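Local structure of pyridoxal phosphate homeostasis protein (Bifidobacterium adolescentis ATCC 15703, 3CPG) at residues A[78-83]-A[121-126]. The protein probably binds pyridoxal 5'-phosphate and takes part in the homeostasis of this cofactor. Sequence-based numbering, arbitrary orientation.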
loop_
_atom_site.group_PDB
_atom_site.type_symbol
_atom_site.label_atom_id
_atom_site.label_comp_id
_atom_site.label_asym_id
_atom_site.label_seq_id
_atom_site.Cartn_x
_atom_site.Cartn_y
_atom_site.Cartn_z
ATOM N N ASN A 78 5.253 -6.821 -3.577
ATOM C CA ASN A 78 6.234 -5.975 -4.248
ATOM C C ASN A 78 6.385 -6.302 -5.727
ATOM O O ASN A 78 6.431 -5.402 -6.569
ATOM C CB ASN A 78 7.602 -6.111 -3.576
ATOM C CG ASN A 78 7.844 -5.049 -2.529
ATOM O OD1 ASN A 78 8.713 -4.187 -2.689
ATOM N ND2 ASN A 78 7.074 -5.096 -1.452
ATOM N N ARG A 79 6.463 -7.589 -6.045
ATOM C CA ARG A 79 6.666 -8.015 -7.424
ATOM C C ARG A 79 5.451 -8.628 -8.105
ATOM O O ARG A 79 4.760 -9.466 -7.530
ATOM C CB ARG A 79 7.818 -9.023 -7.492
ATOM C CG ARG A 79 9.138 -8.524 -6.922
ATOM C CD ARG A 79 10.240 -9.546 -7.144
ATOM N NE ARG A 79 9.917 -10.836 -6.540
ATOM C CZ ARG A 79 10.641 -11.940 -6.700
ATOM N NH1 ARG A 79 11.735 -11.914 -7.450
ATOM N NH2 ARG A 79 10.271 -13.071 -6.114
ATOM N N PRO A 80 5.181 -8.217 -9.356
ATOM C CA PRO A 80 4.041 -8.753 -10.100
ATOM C C PRO A 80 4.095 -10.276 -10.214
ATOM O O PRO A 80 3.058 -10.935 -10.225
ATOM C CB PRO A 80 4.165 -8.066 -11.457
ATOM C CG PRO A 80 4.712 -6.725 -11.092
ATOM C CD PRO A 80 5.779 -7.070 -10.067
ATOM N N GLN A 81 5.301 -10.834 -10.291
ATOM C CA GLN A 81 5.457 -12.283 -10.411
ATOM C C GLN A 81 4.928 -12.993 -9.173
ATOM O O GLN A 81 4.406 -14.104 -9.262
ATOM C CB GLN A 81 6.925 -12.664 -10.623
ATOM C CG GLN A 81 7.660 -11.786 -11.620
ATOM C CD GLN A 81 8.424 -10.660 -10.943
ATOM O OE1 GLN A 81 9.327 -10.908 -10.138
ATOM N NE2 GLN A 81 8.071 -9.420 -11.265
ATOM N N GLU A 82 5.071 -12.359 -8.014
ATOM C CA GLU A 82 4.570 -12.960 -6.785
ATOM C C GLU A 82 3.059 -12.796 -6.738
ATOM O O GLU A 82 2.352 -13.630 -6.175
ATOM C CB GLU A 82 5.223 -12.319 -5.557
ATOM C CG GLU A 82 6.688 -12.696 -5.388
ATOM C CD GLU A 82 7.224 -12.336 -4.019
ATOM O OE1 GLU A 82 6.617 -12.764 -3.016
ATOM O OE2 GLU A 82 8.250 -11.624 -3.942
ATOM N N VAL A 83 2.559 -11.719 -7.334
ATOM C CA VAL A 83 1.120 -11.502 -7.373
ATOM C C VAL A 83 0.509 -12.650 -8.172
ATOM O O VAL A 83 -0.437 -13.299 -7.727
ATOM C CB VAL A 83 0.764 -10.160 -8.061
ATOM C CG1 VAL A 83 -0.738 -10.077 -8.309
ATOM C CG2 VAL A 83 1.209 -9.000 -7.189
ATOM N N GLY A 121 5.373 -2.476 -4.882
ATOM C CA GLY A 121 6.709 -2.447 -5.459
ATOM C C GLY A 121 6.637 -1.771 -6.820
ATOM O O GLY A 121 5.543 -1.565 -7.347
ATOM N N GLN A 122 7.785 -1.422 -7.395
ATOM C CA GLN A 122 7.796 -0.754 -8.692
ATOM C C GLN A 122 7.171 -1.641 -9.765
ATOM O O GLN A 122 7.409 -2.848 -9.810
ATOM C CB GLN A 122 9.223 -0.365 -9.085
ATOM C CG GLN A 122 9.907 0.613 -8.120
ATOM C CD GLN A 122 9.061 1.837 -7.792
ATOM O OE1 GLN A 122 8.335 1.856 -6.799
ATOM N NE2 GLN A 122 9.151 2.861 -8.630
ATOM N N LEU A 123 6.372 -1.027 -10.630
ATOM C CA LEU A 123 5.671 -1.750 -11.685
ATOM C C LEU A 123 6.243 -1.528 -13.079
ATOM O O LEU A 123 6.113 -0.441 -13.649
ATOM C CB LEU A 123 4.193 -1.349 -11.673
ATOM C CG LEU A 123 3.277 -1.936 -12.750
ATOM C CD1 LEU A 123 3.326 -3.458 -12.708
ATOM C CD2 LEU A 123 1.857 -1.433 -12.516
ATOM N N GLN A 124 6.883 -2.558 -13.620
ATOM C CA GLN A 124 7.446 -2.479 -14.961
ATOM C C GLN A 124 6.242 -2.417 -15.896
ATOM O O GLN A 124 5.260 -3.130 -15.700
ATOM C CB GLN A 124 8.303 -3.712 -15.253
ATOM C CG GLN A 124 9.042 -3.655 -16.576
ATOM C CD GLN A 124 10.119 -4.716 -16.674
ATOM O OE1 GLN A 124 11.089 -4.699 -15.917
ATOM N NE2 GLN A 124 9.953 -5.648 -17.605
ATOM N N SER A 125 6.317 -1.556 -16.907
ATOM C CA SER A 125 5.208 -1.361 -17.835
ATOM C C SER A 125 4.602 -2.609 -18.479
ATOM O O SER A 125 3.380 -2.724 -18.582
ATOM C CB SER A 125 5.624 -0.376 -18.931
ATOM O OG SER A 125 5.978 0.877 -18.368
ATOM N N ASN A 126 5.440 -3.543 -18.912
ATOM C CA ASN A 126 4.909 -4.737 -19.550
ATOM C C ASN A 126 4.334 -5.747 -18.563
ATOM O O ASN A 126 3.945 -6.842 -18.951
ATOM C CB ASN A 126 5.976 -5.387 -20.451
ATOM C CG ASN A 126 7.139 -5.981 -19.674
ATOM O OD1 ASN A 126 7.435 -5.576 -18.553
ATOM N ND2 ASN A 126 7.824 -6.940 -20.292
HETATM O O HOH W 1 8.519 -4.787 -8.345
#
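N78 and G121 meet backbone to backbone, their CA atoms 3.8 Å apart, where two parallel strands of the TIM barrel, 75-77 and 113-119, run out into loops. G121, which has no side chain, directs a C-H from its CA at N78 O over 3.2 Å, with 134° at the hydrogen. The amide of N78 adds a looser touch, OD1 lying 3.8 Å from G121 CA. One water links the segments by donating to both carbonyls, 2.8 Å to N78 O and 2.7 Å to Q122 O.

Farther along, the contact turns apolar: P80 CG, on the pyrrolidine ring in the first turn of helix 80-96, packs 3.9 Å from L123 CD1. A chi1 of 177° carries the L123 branch over to P80, although its first bond does not head there, and the two side chains meet at an oblique angle; I138 and I128 also touch L123.

R79 is the N-cap, its carbonyl accepting from E82 N and V83 N. Its guanidinium edge meets the E82 carboxylate: NE donates over 3.2 Å to the anti lone pair of E82 OE2, 18° out of the guanidinium plane, and NH2 adds a weak bond to this oxygen.

The N78 side chain lies about 4 Å from that of K57, the lysine predicted to carry the cofactor, not attached here. Beside it, a bridging water reconciles two carbonyl acceptors, making the link solvent-mediated at one end and apolar at the other.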